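Local coordinates for interpain A (Prevotella intermedia, PDB 3BB7), which probably works as a secreted papain-like cysteine peptidase, present here as a proenzyme fragment that joins part of an inhibitory propeptide to the peptidase domain, at residues A116-T121 with S193-G198; Y232-W237 with L299-M304. The protein carries 1 engineered substitution. All coordinates share one frame; numbering follows the deposited sequence.

How the contacts relate
Both contacts set the start of a helix against a loop, with centres about 24 Å apart and nearest atoms about 14 Å apart. Contact 1 is core: its four touching residues are all buried and mostly apolar, and the helix 116-128 meets the chain that leaves helix 176-192. Contact 2 lies farther out, partly buried, where helix 234-246 faces the loop between strands 292-294 and 312-315. The contacts share no helix or loop; in contact 1, strand 267-274, which bears the predicted catalytic H267, packs on helix 116-128. Contact 1 is chiefly apolar, contact 2 chiefly polar around a buried carboxylate.

Contact 1. Residues A116-T121 with S193-G198; sequences AVATAT and SEMQYG. Engineered in segment 116-121: A116 (natural residue Cys).
The terminal methyl of M195 rests on the first turn of helix 116-128, the helix that in papain-like (clan CA) peptidases carries the nucleophile at its start; here the predicted nucleophile position is occupied by the engineered A116, a cysteine in the natural sequence. M195 CE lies 3.8 Å from A118 N and 3.9 Å from A118 CB, and stands 4.3 Å from V117 CB. A short side chain at A118 lets the methionine come close to the helix backbone, while M195 itself suits the place because its unbranched chain can fold. CG is anti to the backbone N (chi1 -167°), and bends at chi2 and chi3 then curl the tip round to the helix. V117, beta-branched and apolar, adds a second point: its CG1 touches S193 OG at 3.9 Å. That hydroxyl makes its hydrogen bond to the carbonyl of C189, one turn back in helix 176-192, so a small polar residue can be buried beside a valine.

Further out, the loop is placed by the way helix 176-192 ends. E194, at positive phi, is the C' residue of a Schellman motif, in which M195 N bonds to G190 O and E194 N to V191 O; the chain thereby turns and delivers M195 to the neighbouring helix. On the loop side Y197 lays one ring face against M195, with M195 CG 3.5 Å above the ring centre. C211 of helix 208-218 touches both V117 and S193, tying a third helix to the junction. Within helix 116-128, the buried T121 hydroxyl is satisfied by bonding back to the preceding turn: T121 OG1 donates to V117 O over 2.8 Å, and T121 N reaches the same oxygen from the opposite face of the carbonyl plane.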
ATOM      1  N   ALA A 116      -6.466   3.953   3.083  1.00  9.62           N
ATOM      2  CA  ALA A 116      -5.390   3.085   2.589  1.00  9.88           C
ATOM      3  C   ALA A 116      -4.080   3.353   3.286  1.00  9.84           C
ATOM      4  O   ALA A 116      -3.279   2.433   3.511  1.00  9.80           O
ATOM      5  CB  ALA A 116      -5.207   3.273   1.091  1.00 10.78           C
ATOM      6  N   VAL A 117      -3.827   4.618   3.633  1.00  9.69           N
ATOM      7  CA  VAL A 117      -2.564   4.951   4.322  1.00 10.35           C
ATOM      8  C   VAL A 117      -2.537   4.301   5.690  1.00  9.30           C
ATOM      9  O   VAL A 117      -1.506   3.768   6.106  1.00 10.50           O
ATOM     10  CB  VAL A 117      -2.363   6.499   4.422  1.00  9.97           C
ATOM     11  CG1 VAL A 117      -1.205   6.860   5.331  1.00 12.29           C
ATOM     12  CG2 VAL A 117      -2.134   7.054   3.006  1.00 11.45           C
ATOM     13  N   ALA A 118      -3.672   4.321   6.395  1.00 10.08           N
ATOM     14  CA  ALA A 118      -3.710   3.686   7.717  1.00  9.29           C
ATOM     15  C   ALA A 118      -3.544   2.183   7.609  1.00  9.55           C
ATOM     16  O   ALA A 118      -2.809   1.588   8.394  1.00 10.25           O
ATOM     17  CB  ALA A 118      -4.975   4.034   8.437  1.00  8.85           C
ATOM     18  N   THR A 119      -4.180   1.547   6.624  1.00  9.15           N
ATOM     19  CA  THR A 119      -4.081   0.099   6.482  1.00 10.22           C
ATOM     20  C   THR A 119      -2.636  -0.321   6.129  1.00  9.97           C
ATOM     21  O   THR A 119      -2.105  -1.320   6.683  1.00  9.93           O
ATOM     22  CB  THR A 119      -5.101  -0.371   5.447  1.00 10.18           C
ATOM     23  OG1 THR A 119      -6.412  -0.137   5.977  1.00 10.90           O
ATOM     24  CG2 THR A 119      -4.932  -1.840   5.107  1.00 10.82           C
ATOM     25  N   ALA A 120      -2.001   0.419   5.218  1.00  9.71           N
ATOM     26  CA  ALA A 120      -0.615   0.109   4.866  1.00  9.63           C
ATOM     27  C   ALA A 120       0.309   0.318   6.085  1.00 10.43           C
ATOM     28  O   ALA A 120       1.105  -0.558   6.415  1.00 10.65           O
ATOM     29  CB  ALA A 120      -0.166   0.991   3.696  1.00  9.91           C
ATOM     30  N   THR A 121       0.171   1.449   6.787  1.00  9.77           N
ATOM     31  CA  THR A 121       1.004   1.720   7.958  1.00 10.88           C
ATOM     32  C   THR A 121       0.783   0.667   9.041  1.00 10.03           C
ATOM     33  O   THR A 121       1.742   0.150   9.613  1.00  9.95           O
ATOM     34  CB  THR A 121       0.681   3.131   8.481  1.00 10.45           C
ATOM     35  OG1 THR A 121       0.943   4.084   7.439  1.00 10.36           O
ATOM     36  CG2 THR A 121       1.547   3.473   9.676  1.00 10.42           C
ATOM     37  N   SER A 193      -1.771  10.152  10.948  1.00  9.32           N
ATOM     38  CA  SER A 193      -1.554  10.576   9.575  1.00 10.49           C
ATOM     39  C   SER A 193      -2.443  11.724   9.174  1.00  9.72           C
ATOM     40  O   SER A 193      -2.495  12.081   7.988  1.00 10.45           O
ATOM     41  CB  SER A 193      -1.775   9.395   8.640  1.00 10.70           C
ATOM     42  OG  SER A 193      -0.811   8.370   8.905  1.00 12.78           O
ATOM     43  N   GLU A 194      -3.133  12.329  10.158  1.00  9.69           N
ATOM     44  CA  GLU A 194      -4.090  13.432   9.878  1.00 10.95           C
ATOM     45  C   GLU A 194      -5.156  13.023   8.856  1.00  9.65           C
ATOM     46  O   GLU A 194      -5.525  13.800   7.955  1.00 10.72           O
ATOM     47  CB  GLU A 194      -3.366  14.693   9.425  1.00 10.94           C
ATOM     48  CG  GLU A 194      -4.109  15.993   9.670  1.00 14.78           C
ATOM     49  CD  GLU A 194      -4.335  16.304  11.144  1.00 17.20           C
ATOM     50  OE1 GLU A 194      -5.210  17.163  11.424  1.00 21.76           O
ATOM     51  OE2 GLU A 194      -3.650  15.706  11.999  1.00 15.89           O
ATOM     52  N   MET A 195      -5.677  11.810   9.017  1.00  8.56           N
ATOM     53  CA  MET A 195      -6.658  11.265   8.090  1.00  8.30           C
ATOM     54  C   MET A 195      -7.875  12.178   7.928  1.00  9.13           C
ATOM     55  O   MET A 195      -8.377  12.737   8.917  1.00 10.59           O
ATOM     56  CB  MET A 195      -7.132   9.896   8.599  1.00  9.13           C
ATOM     57  CG  MET A 195      -7.925   9.026   7.599  1.00  9.57           C
ATOM     58  SD  MET A 195      -7.003   8.581   6.098  1.00 10.74           S
ATOM     59  CE  MET A 195      -5.797   7.428   6.769  1.00 10.97           C
ATOM     60  N   GLN A 196      -8.364  12.257   6.689  1.00  9.96           N
ATOM     61  CA  GLN A 196      -9.620  12.945   6.350  1.00 10.47           C
ATOM     62  C   GLN A 196     -10.586  11.794   6.112  1.00  9.27           C
ATOM     63  O   GLN A 196     -10.625  11.199   5.035  1.00 10.31           O
ATOM     64  CB  GLN A 196      -9.441  13.784   5.088  1.00 10.55           C
ATOM     65  CG  GLN A 196      -8.478  14.965   5.361  1.00 12.65           C
ATOM     66  CD  GLN A 196      -8.330  15.893   4.195  1.00 16.90           C
ATOM     67  OE1 GLN A 196      -7.217  16.348   3.896  1.00 22.43           O
ATOM     68  NE2 GLN A 196      -9.445  16.199   3.530  1.00 16.40           N
ATOM     69  N   TYR A 197     -11.387  11.485   7.125  1.00  9.46           N
ATOM     70  CA  TYR A 197     -12.178  10.263   7.112  1.00  9.79           C
ATOM     71  C   TYR A 197     -13.399  10.408   6.225  1.00  9.25           C
ATOM     72  O   TYR A 197     -14.007  11.496   6.102  1.00 10.50           O
ATOM     73  CB  TYR A 197     -12.607   9.904   8.519  1.00  9.38           C
ATOM     74  CG  TYR A 197     -11.517   9.197   9.295  1.00  9.50           C
ATOM     75  CD1 TYR A 197     -10.815   9.860  10.301  1.00 10.50           C
ATOM     76  CD2 TYR A 197     -11.197   7.867   9.042  1.00 10.62           C
ATOM     77  CE1 TYR A 197      -9.775   9.221  11.031  1.00  9.68           C
ATOM     78  CE2 TYR A 197     -10.183   7.210   9.767  1.00 10.19           C
ATOM     79  CZ  TYR A 197      -9.494   7.886  10.778  1.00  9.73           C
ATOM     80  OH  TYR A 197      -8.498   7.234  11.446  1.00 11.35           O
ATOM     81  N   GLY A 198     -13.818   9.284   5.640  1.00 10.18           N
ATOM     82  CA  GLY A 198     -15.051   9.273   4.848  1.00 11.04           C
ATOM     83  C   GLY A 198     -15.692   7.907   4.916  1.00 11.52           C
ATOM     84  O   GLY A 198     -15.060   6.947   5.361  1.00 10.89           O
TER

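Contact 2. Residues Y232-W237 with L299-M304; sequences YTDEQW and LNPGNM
D234 and N300 bring the two backbones nearest, their CA atoms 6.3 Å apart, where the first turn of helix 234-246 passes an irregular loop. The two side chains cross at about a right angle, with the carboxylate and amide planes 83° apart. The anti torsion about CA-CB (chi1 -178°) turns the N300 amide group toward D234. As modelled, N300 OD1 faces D234 OD1 at 3.1 Å and D234 OD2 at 3.4 Å; since these are all acceptors, the assignment of N300 OD1 and ND2 is doubtful, and the amide may be turned over. The carboxylate has partners outside the two segments: R229 NH2 makes a salt bridge to D234 OD1, which probably balances its charge, and N73 gives a weak hydrogen bond to OD2.

The helix start is a capping box. T233 is the N-cap, and its hydroxyl oxygen takes the N-H of Q236 (OG1 to N 3.1 Å, 159° at the hydrogen); in return T233 N donates to Q236 OE1 over 2.9 Å, from above the amide plane. A threonine suits this spot because its short side chain can fold back over an amide that has no preceding turn to serve it, and D234 just after it places a negative charge at the helix's positive end.

On the loop, P301 follows N300 and brings its ring CD to 4.4 Å from D234 OD1. Its rigid ring also packs on R229, and T308 OG1 bonds the carbonyl of N300.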
ATOM      1  N   TYR A 232      13.587  11.575  -8.109  1.00  8.97           N
ATOM      2  CA  TYR A 232      14.576  10.515  -8.374  1.00 10.36           C
ATOM      3  C   TYR A 232      14.480   9.968  -9.792  1.00 10.43           C
ATOM      4  O   TYR A 232      13.377   9.829 -10.358  1.00 12.55           O
ATOM      5  CB  TYR A 232      14.352   9.344  -7.421  1.00  9.67           C
ATOM      6  CG  TYR A 232      14.586   9.741  -5.963  1.00  9.47           C
ATOM      7  CD1 TYR A 232      13.570  10.325  -5.213  1.00  9.73           C
ATOM      8  CD2 TYR A 232      15.815   9.514  -5.338  1.00 10.32           C
ATOM      9  CE1 TYR A 232      13.788  10.708  -3.875  1.00  9.41           C
ATOM     10  CE2 TYR A 232      16.030   9.890  -4.010  1.00  9.31           C
ATOM     11  CZ  TYR A 232      15.009  10.444  -3.283  1.00  8.90           C
ATOM     12  OH  TYR A 232      15.246  10.801  -1.976  1.00 11.81           O
ATOM     13  N   THR A 233      15.620   9.566 -10.359  1.00 10.91           N
ATOM     14  CA  THR A 233      15.539   8.796 -11.600  1.00 11.19           C
ATOM     15  C   THR A 233      14.986   7.403 -11.276  1.00 10.97           C
ATOM     16  O   THR A 233      14.997   6.965 -10.101  1.00 10.20           O
ATOM     17  CB  THR A 233      16.893   8.609 -12.262  1.00 11.08           C
ATOM     18  OG1 THR A 233      17.706   7.805 -11.400  1.00 11.68           O
ATOM     19  CG2 THR A 233      17.589   9.962 -12.520  1.00 11.61           C
ATOM     20  N   ASP A 234      14.542   6.674 -12.300  1.00 11.60           N
ATOM     21  CA  ASP A 234      13.998   5.335 -12.080  1.00 12.30           C
ATOM     22  C   ASP A 234      15.039   4.443 -11.420  1.00 11.47           C
ATOM     23  O   ASP A 234      14.715   3.673 -10.520  1.00 11.48           O
ATOM     24  CB  ASP A 234      13.581   4.727 -13.427  1.00 12.98           C
ATOM     25  CG  ASP A 234      12.461   5.488 -14.082  1.00 15.80           C
ATOM     26  OD1 ASP A 234      11.653   6.091 -13.333  1.00 16.56           O
ATOM     27  OD2 ASP A 234      12.372   5.463 -15.335  1.00 20.13           O
ATOM     28  N   GLU A 235      16.289   4.531 -11.881  1.00 11.33           N
ATOM     29  CA  GLU A 235      17.351   3.705 -11.305  1.00 11.23           C
ATOM     30  C   GLU A 235      17.592   4.068  -9.830  1.00 10.15           C
ATOM     31  O   GLU A 235      17.811   3.192  -8.973  1.00 11.17           O
ATOM     32  CB  GLU A 235      18.636   3.819 -12.135  1.00 11.86           C
ATOM     33  CG  GLU A 235      18.459   3.312 -13.582  1.00 15.22           C
ATOM     34  CD  GLU A 235      17.579   4.243 -14.511  1.00 22.43           C
ATOM     35  OE1 GLU A 235      17.410   5.473 -14.257  1.00 23.09           O
ATOM     36  OE2 GLU A 235      17.043   3.729 -15.533  1.00 26.84           O
ATOM     37  N   GLN A 236      17.576   5.364  -9.513  1.00  8.97           N
ATOM     38  CA  GLN A 236      17.803   5.777  -8.130  1.00  9.82           C
ATOM     39  C   GLN A 236      16.668   5.299  -7.235  1.00  9.04           C
ATOM     40  O   GLN A 236      16.905   4.827  -6.112  1.00  9.44           O
ATOM     41  CB  GLN A 236      17.894   7.294  -8.065  1.00  9.47           C
ATOM     42  CG  GLN A 236      19.176   7.820  -8.673  1.00  8.40           C
ATOM     43  CD  GLN A 236      19.137   9.312  -8.966  1.00  9.51           C
ATOM     44  OE1 GLN A 236      18.100   9.974  -8.828  1.00 11.08           O
ATOM     45  NE2 GLN A 236      20.260   9.842  -9.429  1.00  8.56           N
ATOM     46  N   TRP A 237      15.427   5.450  -7.711  1.00  8.65           N
ATOM     47  CA  TRP A 237      14.260   5.031  -6.938  1.00  8.97           C
ATOM     48  C   TRP A 237      14.258   3.502  -6.704  1.00  8.78           C
ATOM     49  O   TRP A 237      14.050   3.045  -5.569  1.00  8.59           O
ATOM     50  CB  TRP A 237      13.012   5.435  -7.722  1.00  9.58           C
ATOM     51  CG  TRP A 237      11.723   5.280  -7.009  1.00  9.28           C
ATOM     52  CD1 TRP A 237      10.751   4.346  -7.266  1.00  9.69           C
ATOM     53  CD2 TRP A 237      11.231   6.087  -5.931  1.00 10.22           C
ATOM     54  NE1 TRP A 237       9.677   4.531  -6.431  1.00 10.76           N
ATOM     55  CE2 TRP A 237       9.935   5.606  -5.610  1.00  9.57           C
ATOM     56  CE3 TRP A 237      11.735   7.195  -5.242  1.00 11.55           C
ATOM     57  CZ2 TRP A 237       9.147   6.185  -4.608  1.00 11.56           C
ATOM     58  CZ3 TRP A 237      10.951   7.768  -4.250  1.00 10.16           C
ATOM     59  CH2 TRP A 237       9.673   7.257  -3.945  1.00 10.90           C
ATOM     60  N   LEU A 299       7.132   2.782 -13.999  1.00 12.47           N
ATOM     61  CA  LEU A 299       6.184   3.887 -13.686  1.00 12.08           C
ATOM     62  C   LEU A 299       6.921   5.227 -13.484  1.00 11.94           C
ATOM     63  O   LEU A 299       6.857   5.823 -12.407  1.00 12.34           O
ATOM     64  CB  LEU A 299       5.285   3.554 -12.472  1.00 12.11           C
ATOM     65  CG  LEU A 299       4.450   2.269 -12.638  1.00 10.97           C
ATOM     66  CD1 LEU A 299       3.646   2.032 -11.395  1.00 12.32           C
ATOM     67  CD2 LEU A 299       3.550   2.353 -13.846  1.00 11.67           C
ATOM     68  N   ASN A 300       7.630   5.696 -14.517  1.00 12.13           N
ATOM     69  CA  ASN A 300       8.341   6.986 -14.394  1.00 13.63           C
ATOM     70  C   ASN A 300       7.302   8.096 -14.209  1.00 14.44           C
ATOM     71  O   ASN A 300       6.296   8.111 -14.904  1.00 14.01           O
ATOM     72  CB  ASN A 300       9.161   7.255 -15.669  1.00 14.25           C
ATOM     73  CG  ASN A 300       9.957   8.546 -15.602  1.00 17.14           C
ATOM     74  OD1 ASN A 300      11.035   8.609 -14.999  1.00 23.15           O
ATOM     75  ND2 ASN A 300       9.418   9.588 -16.194  1.00 18.27           N
ATOM     76  N   PRO A 301       7.507   8.986 -13.235  1.00 15.04           N
ATOM     77  CA  PRO A 301       6.593  10.105 -13.013  1.00 17.14           C
ATOM     78  C   PRO A 301       6.419  10.948 -14.264  1.00 19.95           C
ATOM     79  O   PRO A 301       7.399  11.220 -14.962  1.00 21.33           O
ATOM     80  CB  PRO A 301       7.305  10.908 -11.901  1.00 16.84           C
ATOM     81  CG  PRO A 301       8.047   9.900 -11.170  1.00 16.14           C
ATOM     82  CD  PRO A 301       8.545   8.918 -12.199  1.00 15.31           C
ATOM     83  N   GLY A 302       5.186  11.341 -14.564  1.00 21.99           N
ATOM     84  CA  GLY A 302       4.940  12.302 -15.675  1.00 25.47           C
ATOM     85  C   GLY A 302       4.852  13.729 -15.155  1.00 27.17           C
ATOM     86  O   GLY A 302       5.528  14.074 -14.166  1.00 27.95           O
ATOM     87  N   ASN A 303       4.008  14.555 -15.793  1.00 28.44           N
ATOM     88  CA  ASN A 303       3.723  15.903 -15.280  1.00 29.46           C
ATOM     89  C   ASN A 303       3.049  15.810 -13.922  1.00 30.10           C
ATOM     90  O   ASN A 303       2.697  14.712 -13.476  1.00 29.90           O
ATOM     91  CB  ASN A 303       2.954  16.784 -16.297  1.00 29.90           C
ATOM     92  CG  ASN A 303       1.441  16.469 -16.397  1.00 31.42           C
ATOM     93  OD1 ASN A 303       0.852  15.850 -15.514  1.00 33.00           O
ATOM     94  ND2 ASN A 303       0.801  16.952 -17.487  1.00 31.76           N
ATOM     95  N   MET A 304       2.881  16.944 -13.252  1.00 30.52           N
ATOM     96  CA  MET A 304       2.379  16.925 -11.882  1.00 32.38           C
ATOM     97  C   MET A 304       0.957  16.369 -11.792  1.00 30.50           C
ATOM     98  O   MET A 304       0.449  16.097 -10.694  1.00 31.14           O
ATOM     99  CB  MET A 304       2.481  18.316 -11.242  1.00 32.42           C
ATOM    100  CG  MET A 304       2.080  19.459 -12.166  1.00 34.36           C
ATOM    101  SD  MET A 304       2.045  21.068 -11.348  1.00 37.59           S
ATOM    102  CE  MET A 304       0.974  20.702  -9.954  1.00 36.49           C
TER